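Local atomic coordinates of amidohydrolase (Xanthomonas campestris pv. campestris, PDB entry 4DZH), a protein that probably deaminates adenosine-type nucleosides such as 5'-methylthioadenosine, as a zinc-binding amidohydrolase with a TIM-barrel fold. Residues 228-233 against 245-250; 261-266 against 280-285. All coordinates share one frame; numbering follows the deposited sequence.

Contact 1: 228-233 against 245-250. With ZN (zinc ion), chain E.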
loop_
_atom_site.group_PDB
_atom_site.type_symbol
_atom_site.label_atom_id
_atom_site.label_comp_id
_atom_site.label_asym_id
_atom_site.label_seq_id
_atom_site.Cartn_x
_atom_site.Cartn_y
_atom_site.Cartn_z
ATOM N N HIS A 228 8.282 0.471 22.930
ATOM C CA HIS A 228 9.164 0.307 21.764
ATOM C C HIS A 228 10.361 -0.559 22.129
ATOM O O HIS A 228 11.147 -0.164 23.008
ATOM C CB HIS A 228 9.697 1.645 21.246
ATOM C CG HIS A 228 8.647 2.626 20.816
ATOM N ND1 HIS A 228 8.423 3.790 21.512
ATOM C CD2 HIS A 228 7.861 2.687 19.711
ATOM C CE1 HIS A 228 7.512 4.509 20.878
ATOM N NE2 HIS A 228 7.150 3.866 19.784
ATOM N N THR A 229 10.542 -1.693 21.455
ATOM C CA THR A 229 11.579 -2.658 21.868
ATOM C C THR A 229 12.380 -3.206 20.683
ATOM O O THR A 229 11.809 -3.780 19.743
ATOM C CB THR A 229 10.923 -3.846 22.593
ATOM O OG1 THR A 229 10.068 -3.384 23.646
ATOM C CG2 THR A 229 11.990 -4.804 23.217
ATOM N N HIS A 230 13.717 -3.087 20.717
ATOM C CA HIS A 230 14.551 -3.663 19.651
ATOM C C HIS A 230 14.178 -3.143 18.245
ATOM O O HIS A 230 14.155 -3.886 17.241
ATOM C CB HIS A 230 14.556 -5.211 19.673
ATOM C CG HIS A 230 15.450 -5.795 20.725
ATOM N ND1 HIS A 230 16.215 -6.917 20.493
ATOM C CD2 HIS A 230 15.680 -5.429 22.009
ATOM C CE1 HIS A 230 16.902 -7.207 21.591
ATOM N NE2 HIS A 230 16.591 -6.324 22.524
ATOM N N GLU A 231 13.905 -1.848 18.187
ATOM C CA GLU A 231 13.510 -1.226 16.950
ATOM C C GLU A 231 14.688 -1.066 15.975
ATOM O O GLU A 231 14.531 -1.109 14.755
ATOM C CB GLU A 231 12.835 0.129 17.243
ATOM C CG GLU A 231 12.377 0.804 15.941
ATOM C CD GLU A 231 11.645 2.109 16.153
ATOM O OE1 GLU A 231 11.711 2.643 17.272
ATOM O OE2 GLU A 231 10.975 2.568 15.184
ATOM N N THR A 232 15.909 -0.887 16.513
ATOM C CA THR A 232 17.034 -0.608 15.633
ATOM C C THR A 232 18.294 -1.343 16.092
ATOM O O THR A 232 18.403 -1.684 17.279
ATOM C CB THR A 232 17.372 0.906 15.531
ATOM O OG1 THR A 232 17.823 1.403 16.789
ATOM C CG2 THR A 232 16.164 1.740 15.083
ATOM N N ALA A 233 19.174 -1.627 15.136
ATOM C CA ALA A 233 20.526 -2.100 15.407
ATOM C C ALA A 233 21.235 -1.211 16.418
ATOM O O ALA A 233 21.908 -1.732 17.328
ATOM C CB ALA A 233 21.338 -2.178 14.102
ATOM N N GLN A 245 24.456 -5.858 27.938
ATOM C CA GLN A 245 23.350 -6.785 27.687
ATOM C C GLN A 245 22.477 -6.257 26.526
ATOM O O GLN A 245 22.304 -5.050 26.419
ATOM C CB GLN A 245 22.419 -6.710 28.900
ATOM C CG GLN A 245 22.423 -7.914 29.775
ATOM C CD GLN A 245 21.496 -7.780 30.954
ATOM O OE1 GLN A 245 21.184 -6.670 31.432
ATOM N NE2 GLN A 245 21.034 -8.921 31.441
ATOM N N ARG A 246 21.906 -7.137 25.708
ATOM C CA ARG A 246 20.865 -6.730 24.747
ATOM C C ARG A 246 19.678 -6.168 25.540
ATOM O O ARG A 246 19.471 -6.537 26.697
ATOM C CB ARG A 246 20.371 -7.913 23.902
ATOM C CG ARG A 246 21.353 -8.523 22.912
ATOM C CD ARG A 246 20.858 -9.904 22.442
ATOM N NE ARG A 246 19.628 -9.877 21.617
ATOM C CZ ARG A 246 19.620 -9.612 20.319
ATOM N NH1 ARG A 246 20.777 -9.305 19.728
ATOM N NH2 ARG A 246 18.466 -9.642 19.608
ATOM N N PRO A 247 18.846 -5.298 24.915
ATOM C CA PRO A 247 17.758 -4.714 25.712
ATOM C C PRO A 247 16.772 -5.763 26.244
ATOM O O PRO A 247 16.342 -5.628 27.381
ATOM C CB PRO A 247 17.059 -3.752 24.722
ATOM C CG PRO A 247 18.124 -3.362 23.781
ATOM C CD PRO A 247 19.044 -4.589 23.639
ATOM N N LEU A 248 16.424 -6.778 25.457
ATOM C CA LEU A 248 15.485 -7.777 25.967
ATOM C C LEU A 248 16.053 -8.494 27.206
ATOM O O LEU A 248 15.312 -8.810 28.137
ATOM C CB LEU A 248 15.051 -8.745 24.858
ATOM C CG LEU A 248 13.796 -8.307 24.090
ATOM C CD1 LEU A 248 13.668 -9.150 22.834
ATOM C CD2 LEU A 248 12.575 -8.400 25.043
ATOM N N ALA A 249 17.365 -8.728 27.224
ATOM C CA ALA A 249 18.015 -9.328 28.396
ATOM C C ALA A 249 17.897 -8.435 29.635
ATOM O O ALA A 249 17.582 -8.906 30.744
ATOM C CB ALA A 249 19.481 -9.639 28.084
ATOM N N ARG A 250 18.162 -7.140 29.456
ATOM C CA ARG A 250 17.971 -6.169 30.534
ATOM C C ARG A 250 16.516 -6.058 31.011
ATOM O O ARG A 250 16.253 -6.022 32.207
ATOM C CB ARG A 250 18.496 -4.794 30.138
ATOM C CG ARG A 250 18.008 -3.649 31.022
ATOM C CD ARG A 250 18.608 -2.309 30.571
ATOM N NE ARG A 250 18.119 -1.219 31.396
ATOM C CZ ARG A 250 17.443 -0.180 30.925
ATOM N NH1 ARG A 250 17.209 -0.106 29.623
ATOM N NH2 ARG A 250 16.990 0.776 31.755
HETATM ZN ZN ZN E . 6.150 4.385 17.929
HETATM O O HOH W 1 7.890 4.109 16.935
#

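Contact 2: 261-266 against 280-285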
loop_
_atom_site.group_PDB
_atom_site.type_symbol
_atom_site.label_atom_id
_atom_site.label_comp_id
_atom_site.label_asym_id
_atom_site.label_seq_id
_atom_site.Cartn_x
_atom_site.Cartn_y
_atom_site.Cartn_z
ATOM N N LEU A 261 3.438 -7.433 28.563
ATOM C CA LEU A 261 4.295 -6.660 27.656
ATOM C C LEU A 261 3.780 -6.635 26.234
ATOM O O LEU A 261 3.604 -7.678 25.613
ATOM C CB LEU A 261 5.729 -7.197 27.635
ATOM C CG LEU A 261 6.773 -6.425 26.806
ATOM C CD1 LEU A 261 6.899 -4.940 27.249
ATOM C CD2 LEU A 261 8.163 -7.109 26.810
ATOM N N ILE A 262 3.592 -5.430 25.715
ATOM C CA ILE A 262 3.334 -5.228 24.296
ATOM C C ILE A 262 4.613 -4.663 23.689
ATOM O O ILE A 262 4.941 -3.487 23.912
ATOM C CB ILE A 262 2.177 -4.215 24.095
ATOM C CG1 ILE A 262 0.956 -4.580 24.947
ATOM C CG2 ILE A 262 1.849 -4.105 22.601
ATOM C CD1 ILE A 262 -0.127 -3.462 25.012
ATOM N N ALA A 263 5.359 -5.489 22.949
ATOM C CA ALA A 263 6.669 -5.102 22.456
ATOM C C ALA A 263 6.557 -4.631 21.020
ATOM O O ALA A 263 6.253 -5.415 20.118
ATOM C CB ALA A 263 7.627 -6.304 22.527
ATOM N N VAL A 264 6.846 -3.362 20.801
ATOM C CA VAL A 264 6.629 -2.776 19.469
ATOM C C VAL A 264 7.896 -2.759 18.621
ATOM O O VAL A 264 9.002 -2.464 19.111
ATOM C CB VAL A 264 6.077 -1.362 19.631
ATOM C CG1 VAL A 264 5.714 -0.770 18.250
ATOM C CG2 VAL A 264 4.829 -1.413 20.535
ATOM N N HIS A 265 7.750 -3.153 17.362
ATOM C CA HIS A 265 8.798 -3.102 16.321
ATOM C C HIS A 265 9.573 -4.393 16.228
ATOM O O HIS A 265 9.404 -5.179 15.307
ATOM C CB HIS A 265 9.702 -1.861 16.384
ATOM C CG HIS A 265 8.960 -0.560 16.186
ATOM N ND1 HIS A 265 8.223 -0.275 15.049
ATOM C CD2 HIS A 265 8.873 0.546 16.973
ATOM C CE1 HIS A 265 7.705 0.943 15.147
ATOM N NE2 HIS A 265 8.064 1.452 16.317
ATOM N N MET A 266 10.441 -4.586 17.205
ATOM C CA MET A 266 11.103 -5.876 17.370
ATOM C C MET A 266 11.758 -6.335 16.056
ATOM O O MET A 266 11.554 -7.493 15.636
ATOM C CB MET A 266 10.078 -6.890 17.936
ATOM C CG MET A 266 9.565 -6.573 19.349
ATOM S SD MET A 266 10.805 -7.035 20.593
ATOM C CE MET A 266 10.152 -8.658 21.069
ATOM N N ARG A 280 6.349 -16.481 27.791
ATOM C CA ARG A 280 5.940 -15.481 28.772
ATOM C C ARG A 280 4.662 -14.739 28.431
ATOM O O ARG A 280 4.185 -13.938 29.247
ATOM C CB ARG A 280 7.036 -14.452 28.938
ATOM C CG ARG A 280 8.308 -15.076 29.418
ATOM C CD ARG A 280 8.224 -15.327 30.900
ATOM N NE ARG A 280 9.555 -15.699 31.360
ATOM C CZ ARG A 280 10.463 -14.825 31.769
ATOM N NH1 ARG A 280 10.168 -13.525 31.831
ATOM N NH2 ARG A 280 11.662 -15.260 32.152
ATOM N N GLY A 281 4.119 -14.991 27.241
ATOM C CA GLY A 281 2.868 -14.373 26.839
ATOM C C GLY A 281 3.025 -12.955 26.305
ATOM O O GLY A 281 2.125 -12.119 26.469
ATOM N N VAL A 282 4.181 -12.671 25.717
ATOM C CA VAL A 282 4.438 -11.329 25.219
ATOM C C VAL A 282 3.744 -11.162 23.878
ATOM O O VAL A 282 3.730 -12.111 23.061
ATOM C CB VAL A 282 5.921 -11.112 24.983
ATOM C CG1 VAL A 282 6.194 -9.703 24.449
ATOM C CG2 VAL A 282 6.684 -11.293 26.316
ATOM N N SER A 283 3.158 -9.974 23.645
ATOM C CA SER A 283 2.682 -9.651 22.285
ATOM C C SER A 283 3.693 -8.790 21.534
ATOM O O SER A 283 4.333 -7.910 22.105
ATOM C CB SER A 283 1.333 -8.949 22.317
ATOM O OG SER A 283 0.313 -9.779 22.848
ATOM N N VAL A 284 3.836 -9.043 20.239
ATOM C CA VAL A 284 4.681 -8.212 19.382
ATOM C C VAL A 284 3.754 -7.424 18.448
ATOM O O VAL A 284 2.869 -8.010 17.795
ATOM C CB VAL A 284 5.696 -9.051 18.576
ATOM C CG1 VAL A 284 6.419 -8.213 17.584
ATOM C CG2 VAL A 284 6.751 -9.621 19.552
ATOM N N VAL A 285 3.958 -6.115 18.395
ATOM C CA VAL A 285 3.294 -5.301 17.343
ATOM C C VAL A 285 4.263 -5.004 16.198
ATOM O O VAL A 285 5.308 -4.352 16.364
ATOM C CB VAL A 285 2.792 -3.986 17.914
ATOM C CG1 VAL A 285 2.073 -3.227 16.776
ATOM C CG2 VAL A 285 1.846 -4.242 19.098
#

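Contact 1: 228-233 against 245-250
Arg246 brings its guanidinium group to the His230 ring, with NH2 3.5 Å from CE1 at the ring edge. The two planes are 67° apart, so this is not a stack. A bend in the Arg246 chain at chi3 (67°) turns its end to the ring, and NE forms a salt bridge with Glu273. Arg246 also holds the N-cap position. Pro247 starts the helix. Its CD lies 3.2 Å from His230 NE2, and its CB and CG lie near CD2. Leu248 gives the one hydrogen bond of the contact: its N donates to His230 NE2 at 3.0 Å, tilted 26° out of the ring plane. His230 ND1 bonds Gln268 O, so both ring nitrogens are engaged and the ring's rotation is fixed. Leu248 CD1 makes a CH-pi contact over one face, 4.0 Å from the centroid of the His230 ring. Leu248 CG meets Thr229 CG2 at 4.0 Å. His228 NE2 binds zinc at 2.2 Å; such ligands at strand C-terminal ends are usual in amidohydrolase TIM barrels. The contact ties the C-terminal end of strand 225-229 and the loop after it to the start of helix 247-254, with helices 233-243 and 271-280 also packing on it.

Contact 2: 261-266 against 280-285
Ala263 lies at the middle of a parallel strand pairing, its N bonded to Ser283 and its O to Val285. Four backbone hydrogen bonds cross in all. Ser283 N donates to Leu261 O at 3.1 Å, and Ala263 N to Ser283 O at 2.8 Å. Val285 N then reaches Ala263 O at 3.0 Å. His265 N closes the series on Val285 O at 2.9 Å. Val284 CA adds a CA-H...O contact to Ala263 O. Gly281 ends helix 271-280 in a Schellman motif and leads into the second strand.

The apolar contacts fall on two faces. On the face of Ile262, Val264 and Val285, Ile262 CG2 meets Val285 CG2 at 3.5 Å, side by side. Val264 CG2 lies against Val285 CB. On the face of Ala263 and Val284, Met266 bends at chi2 (-78°) and chi3 (-97°), which brings CE back to Val284 CG2 at 3.8 Å. Near the start of the pairing Leu261 CD2 packs on Val282 CG1 at 4.0 Å.

Ser283 OG bonds Asn310 on the next strand of the sheet. The His265 ring lies near the zinc site and meets the His79 ring. The chemistry is that of a barrel wall: backbone bonds set the register, while mostly aliphatic side chains pack on both faces. Val264 and Val285 lie against His79 of strand 69-80, Met266 and Val282 against Cys277 of helix 271-280.

How the contacts relate
The centres of the two contacts are about 12 Å apart. They follow in series along the chain: contact 1 closes before contact 2 opens, and helix 247-254 leads on to strand 261-265. Both reach one parallel sheet, in which strands 225-229, 261-265 and 283-286 are successive neighbours. Contact 1 joins the first of these to a helix, while contact 2 pairs the other two, around helix 271-280, as a beta-alpha-beta unit. The segments also touch directly: Thr229 N is probably bonded to Val264 O, and His265 packs on His228 and Glu231. Together they cover part of the barrel wall, next to the zinc site that His228 helps to form.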